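Local coordinates for calcium uptake protein 3, mitochondrial (Homo sapiens, PDB 6AGI) that senses calcium through its EF-hands and, as a disulfide-linked heterodimer with MICU1, regulates the mitochondrial calcium uniporter channel, at residues R18-A23 with G29-T34; R80-K85 with D209-V214. One frame throughout, in Å; residues are numbered along the deposited sequence.

Contact 1: residues R18-A23 with G29-T34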
loop_
_atom_site.group_PDB
_atom_site.type_symbol
_atom_site.label_atom_id
_atom_site.label_comp_id
_atom_site.label_asym_id
_atom_site.label_seq_id
_atom_site.Cartn_x
_atom_site.Cartn_y
_atom_site.Cartn_z
ATOM N N ARG B 18 20.509 -1.711 -16.158
ATOM C CA ARG B 18 21.236 -1.258 -14.974
ATOM C C ARG B 18 22.029 -2.391 -14.339
ATOM O O ARG B 18 23.174 -2.188 -13.901
ATOM C CB ARG B 18 20.274 -0.664 -13.961
ATOM C CG ARG B 18 20.975 -0.089 -12.731
ATOM C CD ARG B 18 20.186 1.058 -12.081
ATOM N NE ARG B 18 20.775 1.511 -10.824
ATOM C CZ ARG B 18 21.477 2.642 -10.716
ATOM N NH1 ARG B 18 21.661 3.391 -11.797
ATOM N NH2 ARG B 18 22.016 3.018 -9.550
ATOM N N PHE B 19 21.423 -3.578 -14.240
ATOM C CA PHE B 19 22.172 -4.746 -13.799
ATOM C C PHE B 19 23.446 -4.876 -14.613
ATOM O O PHE B 19 24.552 -4.986 -14.062
ATOM C CB PHE B 19 21.358 -6.020 -13.958
ATOM C CG PHE B 19 22.102 -7.235 -13.515
ATOM C CD1 PHE B 19 22.510 -7.370 -12.210
ATOM C CD2 PHE B 19 22.512 -8.182 -14.447
ATOM C CE1 PHE B 19 23.221 -8.492 -11.799
ATOM C CE2 PHE B 19 23.231 -9.293 -14.063
ATOM C CZ PHE B 19 23.596 -9.461 -12.726
ATOM N N ARG B 20 23.302 -4.839 -15.943
ATOM C CA ARG B 20 24.465 -4.979 -16.806
ATOM C C ARG B 20 25.452 -3.835 -16.604
ATOM O O ARG B 20 26.669 -4.043 -16.689
ATOM C CB ARG B 20 24.024 -5.054 -18.259
ATOM C CG ARG B 20 23.254 -6.321 -18.619
ATOM C CD ARG B 20 22.777 -6.218 -20.046
ATOM N NE ARG B 20 23.702 -5.377 -20.784
ATOM C CZ ARG B 20 24.396 -5.769 -21.835
ATOM N NH1 ARG B 20 24.290 -7.010 -22.264
ATOM N NH2 ARG B 20 25.210 -4.916 -22.435
ATOM N N LEU B 21 24.957 -2.625 -16.333
ATOM C CA LEU B 21 25.864 -1.497 -16.161
ATOM C C LEU B 21 26.765 -1.691 -14.952
ATOM O O LEU B 21 27.973 -1.427 -15.017
ATOM C CB LEU B 21 25.065 -0.207 -16.008
ATOM C CG LEU B 21 25.862 1.071 -15.795
ATOM C CD1 LEU B 21 26.626 1.410 -17.067
ATOM C CD2 LEU B 21 24.936 2.180 -15.441
ATOM N N PHE B 22 26.195 -2.154 -13.836
ATOM C CA PHE B 22 26.976 -2.301 -12.622
ATOM C C PHE B 22 27.669 -3.647 -12.484
ATOM O O PHE B 22 28.559 -3.773 -11.642
ATOM C CB PHE B 22 26.093 -2.048 -11.416
ATOM C CG PHE B 22 25.876 -0.593 -11.137
ATOM C CD1 PHE B 22 26.789 0.117 -10.373
ATOM C CD2 PHE B 22 24.764 0.072 -11.623
ATOM C CE1 PHE B 22 26.596 1.445 -10.102
ATOM C CE2 PHE B 22 24.559 1.421 -11.346
ATOM C CZ PHE B 22 25.475 2.106 -10.592
ATOM N N ALA B 23 27.298 -4.647 -13.277
ATOM C CA ALA B 23 27.879 -5.973 -13.113
ATOM C C ALA B 23 29.328 -6.001 -13.586
ATOM O O ALA B 23 29.709 -5.296 -14.522
ATOM C CB ALA B 23 27.050 -7.013 -13.869
ATOM N N GLY B 29 29.252 -17.027 -19.778
ATOM C CA GLY B 29 28.309 -16.127 -20.396
ATOM C C GLY B 29 27.279 -15.509 -19.490
ATOM O O GLY B 29 26.685 -14.490 -19.861
ATOM N N GLN B 30 27.027 -16.087 -18.322
ATOM C CA GLN B 30 26.161 -15.416 -17.367
ATOM C C GLN B 30 26.910 -14.275 -16.698
ATOM O O GLN B 30 28.073 -14.427 -16.308
ATOM C CB GLN B 30 25.627 -16.382 -16.322
ATOM C CG GLN B 30 24.712 -15.658 -15.369
ATOM C CD GLN B 30 23.966 -16.602 -14.492
ATOM O OE1 GLN B 30 24.210 -17.808 -14.544
ATOM N NE2 GLN B 30 23.075 -16.073 -13.653
ATOM N N LEU B 31 26.241 -13.136 -16.555
ATOM C CA LEU B 31 26.844 -11.971 -15.925
ATOM C C LEU B 31 26.453 -11.859 -14.449
ATOM O O LEU B 31 25.365 -12.273 -14.036
ATOM C CB LEU B 31 26.432 -10.701 -16.648
ATOM C CG LEU B 31 26.858 -10.630 -18.097
ATOM C CD1 LEU B 31 26.480 -9.260 -18.597
ATOM C CD2 LEU B 31 28.351 -10.916 -18.285
ATOM N N PHE B 32 27.346 -11.268 -13.656
ATOM C CA PHE B 32 27.129 -11.197 -12.218
ATOM C C PHE B 32 27.547 -9.854 -11.653
ATOM O O PHE B 32 28.424 -9.158 -12.163
ATOM C CB PHE B 32 27.878 -12.291 -11.440
ATOM C CG PHE B 32 27.418 -13.659 -11.756
ATOM C CD1 PHE B 32 26.287 -14.166 -11.158
ATOM C CD2 PHE B 32 28.101 -14.431 -12.666
ATOM C CE1 PHE B 32 25.847 -15.437 -11.453
ATOM C CE2 PHE B 32 27.672 -15.710 -12.979
ATOM C CZ PHE B 32 26.543 -16.217 -12.367
ATOM N N MET B 33 26.948 -9.567 -10.518
ATOM C CA MET B 33 27.255 -8.422 -9.693
ATOM C C MET B 33 28.064 -8.954 -8.512
ATOM O O MET B 33 27.809 -10.069 -8.041
ATOM C CB MET B 33 25.898 -7.836 -9.271
ATOM C CG MET B 33 25.734 -6.381 -8.984
ATOM S SD MET B 33 23.957 -6.045 -8.932
ATOM C CE MET B 33 23.862 -4.659 -10.010
ATOM N N THR B 34 29.071 -8.216 -8.055
ATOM C CA THR B 34 29.637 -8.555 -6.755
ATOM C C THR B 34 28.873 -7.827 -5.662
ATOM O O THR B 34 28.068 -6.931 -5.940
ATOM C CB THR B 34 31.110 -8.200 -6.697
ATOM O OG1 THR B 34 31.277 -6.814 -7.000
ATOM C CG2 THR B 34 31.889 -9.058 -7.657
#

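Contact 2: residues R80-K85 with D209-V214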
loop_
_atom_site.group_PDB
_atom_site.type_symbol
_atom_site.label_atom_id
_atom_site.label_comp_id
_atom_site.label_asym_id
_atom_site.label_seq_id
_atom_site.Cartn_x
_atom_site.Cartn_y
_atom_site.Cartn_z
ATOM N N ARG B 80 29.560 -5.493 3.129
ATOM C CA ARG B 80 30.829 -4.791 3.034
ATOM C C ARG B 80 32.007 -5.636 3.447
ATOM O O ARG B 80 33.110 -5.374 2.965
ATOM C CB ARG B 80 30.897 -3.530 3.903
ATOM C CG ARG B 80 29.895 -2.464 3.643
ATOM C CD ARG B 80 29.737 -1.541 4.820
ATOM N NE ARG B 80 28.507 -1.798 5.546
ATOM C CZ ARG B 80 28.040 -1.016 6.509
ATOM N NH1 ARG B 80 28.711 0.077 6.862
ATOM N NH2 ARG B 80 26.890 -1.328 7.102
ATOM N N ASN B 81 31.801 -6.683 4.237
ATOM C CA ASN B 81 32.924 -7.548 4.555
ATOM C C ASN B 81 33.227 -8.498 3.403
ATOM O O ASN B 81 34.396 -8.818 3.155
ATOM C CB ASN B 81 32.672 -8.282 5.874
ATOM C CG ASN B 81 32.551 -7.325 7.070
ATOM O OD1 ASN B 81 33.065 -6.195 7.044
ATOM N ND2 ASN B 81 31.903 -7.795 8.138
ATOM N N LEU B 82 32.179 -9.002 2.745
ATOM C CA LEU B 82 32.255 -9.596 1.408
ATOM C C LEU B 82 32.418 -8.491 0.385
ATOM O O LEU B 82 31.476 -8.126 -0.315
ATOM C CB LEU B 82 30.979 -10.335 1.077
ATOM C CG LEU B 82 30.642 -11.647 1.680
ATOM C CD1 LEU B 82 29.327 -12.083 1.036
ATOM C CD2 LEU B 82 31.791 -12.453 1.281
ATOM N N LYS B 83 33.608 -7.956 0.254
ATOM C CA LYS B 83 33.607 -6.766 -0.587
ATOM C C LYS B 83 33.448 -7.149 -2.050
ATOM O O LYS B 83 32.408 -6.883 -2.659
ATOM C CB LYS B 83 34.878 -5.929 -0.404
ATOM C CG LYS B 83 34.789 -4.557 -1.060
ATOM C CD LYS B 83 36.085 -3.774 -0.933
ATOM C CE LYS B 83 36.004 -2.490 -1.784
ATOM N NZ LYS B 83 37.358 -1.898 -2.090
ATOM N N GLU B 84 34.432 -7.835 -2.614
ATOM C CA GLU B 84 34.338 -8.220 -4.008
ATOM C C GLU B 84 34.484 -9.720 -4.167
ATOM O O GLU B 84 34.543 -10.225 -5.298
ATOM C CB GLU B 84 35.378 -7.442 -4.819
ATOM C CG GLU B 84 35.049 -5.954 -4.821
ATOM C CD GLU B 84 35.686 -5.181 -5.966
ATOM O OE1 GLU B 84 36.803 -4.641 -5.787
ATOM O OE2 GLU B 84 35.036 -5.113 -7.047
ATOM N N LYS B 85 34.520 -10.419 -3.035
ATOM C CA LYS B 85 34.593 -11.872 -3.015
ATOM C C LYS B 85 33.204 -12.531 -2.970
ATOM O O LYS B 85 32.883 -13.232 -2.010
ATOM C CB LYS B 85 35.438 -12.349 -1.832
ATOM C CG LYS B 85 36.870 -11.841 -1.847
ATOM C CD LYS B 85 37.650 -12.353 -0.647
ATOM C CE LYS B 85 37.016 -11.901 0.657
ATOM N NZ LYS B 85 36.962 -10.417 0.766
ATOM N N ASP B 209 26.120 -21.806 -8.489
ATOM C CA ASP B 209 25.995 -21.367 -7.106
ATOM C C ASP B 209 26.338 -19.887 -7.005
ATOM O O ASP B 209 27.081 -19.342 -7.820
ATOM C CB ASP B 209 26.935 -22.170 -6.199
ATOM C CG ASP B 209 26.289 -23.418 -5.639
ATOM O OD1 ASP B 209 25.174 -23.762 -6.087
ATOM O OD2 ASP B 209 26.918 -24.072 -4.778
ATOM N N THR B 210 25.758 -19.223 -6.014
ATOM C CA THR B 210 25.934 -17.794 -5.840
ATOM C C THR B 210 26.190 -17.535 -4.365
ATOM O O THR B 210 26.136 -18.454 -3.534
ATOM C CB THR B 210 24.720 -16.980 -6.322
ATOM O OG1 THR B 210 23.531 -17.421 -5.653
ATOM C CG2 THR B 210 24.535 -17.067 -7.842
ATOM N N THR B 211 26.503 -16.273 -4.040
ATOM C CA THR B 211 26.769 -15.933 -2.645
ATOM C C THR B 211 25.530 -16.107 -1.780
ATOM O O THR B 211 25.610 -16.696 -0.701
ATOM C CB THR B 211 27.347 -14.520 -2.539
ATOM O OG1 THR B 211 28.747 -14.568 -2.857
ATOM C CG2 THR B 211 27.103 -13.895 -1.143
ATOM N N LEU B 212 24.369 -15.620 -2.229
ATOM C CA LEU B 212 23.182 -15.786 -1.394
ATOM C C LEU B 212 22.774 -17.251 -1.307
ATOM O O LEU B 212 22.282 -17.701 -0.266
ATOM C CB LEU B 212 22.031 -14.923 -1.910
ATOM C CG LEU B 212 22.253 -13.466 -1.517
ATOM C CD1 LEU B 212 21.076 -12.616 -1.957
ATOM C CD2 LEU B 212 22.528 -13.319 0.009
ATOM N N LEU B 213 23.017 -18.015 -2.368
ATOM C CA LEU B 213 22.659 -19.426 -2.366
ATOM C C LEU B 213 23.494 -20.219 -1.345
ATOM O O LEU B 213 22.951 -21.019 -0.565
ATOM C CB LEU B 213 22.846 -19.948 -3.782
ATOM C CG LEU B 213 21.791 -20.788 -4.464
ATOM C CD1 LEU B 213 20.450 -20.117 -4.369
ATOM C CD2 LEU B 213 22.220 -20.958 -5.925
ATOM N N VAL B 214 24.812 -19.985 -1.311
ATOM C CA VAL B 214 25.691 -20.654 -0.348
ATOM C C VAL B 214 25.499 -20.091 1.062
ATOM O O VAL B 214 25.504 -20.831 2.060
ATOM C CB VAL B 214 27.153 -20.540 -0.819
ATOM C CG1 VAL B 214 28.084 -21.162 0.181
ATOM C CG2 VAL B 214 27.303 -21.273 -2.138
#

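Contact 1: residues R18-A23 with G29-T34
Phe19, near the end of helix 14-22, lays its ring against Leu31, Met33 and the backbone of Phe32. With CG anti to the backbone N (chi1 180°), the ring extends from the helix to the strand, where CE1 lies 3.7 Å from Met33 CB. The carbonyl O of Leu31 comes to the ring edge, near its plane, 3.6 Å from Phe19 CZ, an orientation that sets the oxygen against the electropositive rim of C-H groups.

Met33 is the other large contributor. Its sulfur also sits at the edge of the Phe19 ring, SD being 4.9 Å from the ring centroid and 74° off the normal, a Met-aromatic contact of the edge kind. The bend at chi3 brings the terminal methyl back against the helix, with Met33 CE 3.7 Å from both Phe19 CD1 and Phe22 CB. Ala23, the first residue beyond the helical backbone geometry, places its methyl beside the Phe32 carbonyl, and its CA is 4.3 Å from that of Met33.

Packing thins toward the start of the strand. Arg20 CG approaches Leu31 CD1 only to 4.4 Å, and its guanidinium has a weak, long ion pair with Asp9. Leu21, on the solvent side of the helix, points away from the strand.

Helix 18-22 and strand 30-32 run at 72° to each other, their axes 8.5 Å apart at closest approach. What joins them is packing of helix side chains on the side chains and backbone of the strand, across a short connection that carries strand 25-27. That strand pairs antiparallel with 30-32; helix 35-43 covers Phe22 and Met33, while helix 147-158 meets Phe19, Arg20 and Leu31.

Contact 2: residues R80-K85 with D209-V214
Two first torsions bring Leu82 and Thr211 together. Leu82 has chi1 -74°, which directs CG opposite its carbonyl carbon, and Thr211 has chi1 -80°, which sets its methyl anti to the backbone N and its hydroxyl anti to the carbonyl carbon. The side chains consequently reach toward each other tip to tip, Leu82 CD1 lying 3.6 Å from Thr211 CG2. Leu82 and Thr211 account for most of a small interface, 81 Å² summed over both segments.

The backbones stay well apart, the nearest CA atoms, those of Lys85 and Thr211, being 8.8 Å from each other. Leu82 is the first residue to leave helix 78-81 and the centre of an inverse gamma turn, a tight kink of the chain at the residue whose side chain projects. On the other side, Thr210 is the N-cap of helix 211-217: its OG1 accepts a weak bond from Leu213 N at 3.4 Å, and the same hydroxyl is hydrogen-bonded to Glu92.

Leu65 of helix 58-66 packs on Thr211, and Pro35 of helix 35-43 touches Leu82. The Thr211 hydroxyl bonds to the backbone N of Val87, just past Lys85. Chemically, then, Thr211 divides its work: its methyl gives an apolar touch to Leu82, whereas its hydroxyl ties the first turn of the helix to the chain that follows the 80-85 segment.

In the fold
Contact 1 is wholly buried; contact 2 is buried at Leu82 and Thr211 but borders on exposed Lys85. Both lie away from the calcium sites and on the same side of the chain's centre, about 14 Å apart between centres. Contact 1 is the larger, 344 Å² against 81 Å², and packs aromatic and sulfur groups between elements close in sequence. Contact 2 joins segments more than 120 residues apart through one methyl pair. Helix 35-43 touches both, through Phe22 and Met33 in contact 1 and Leu82 in contact 2. They also meet directly: Thr34 CG2 lies 3.7 Å from Glu84 O, and Phe32 CE1 lies 4.2 Å from Thr210 CG2.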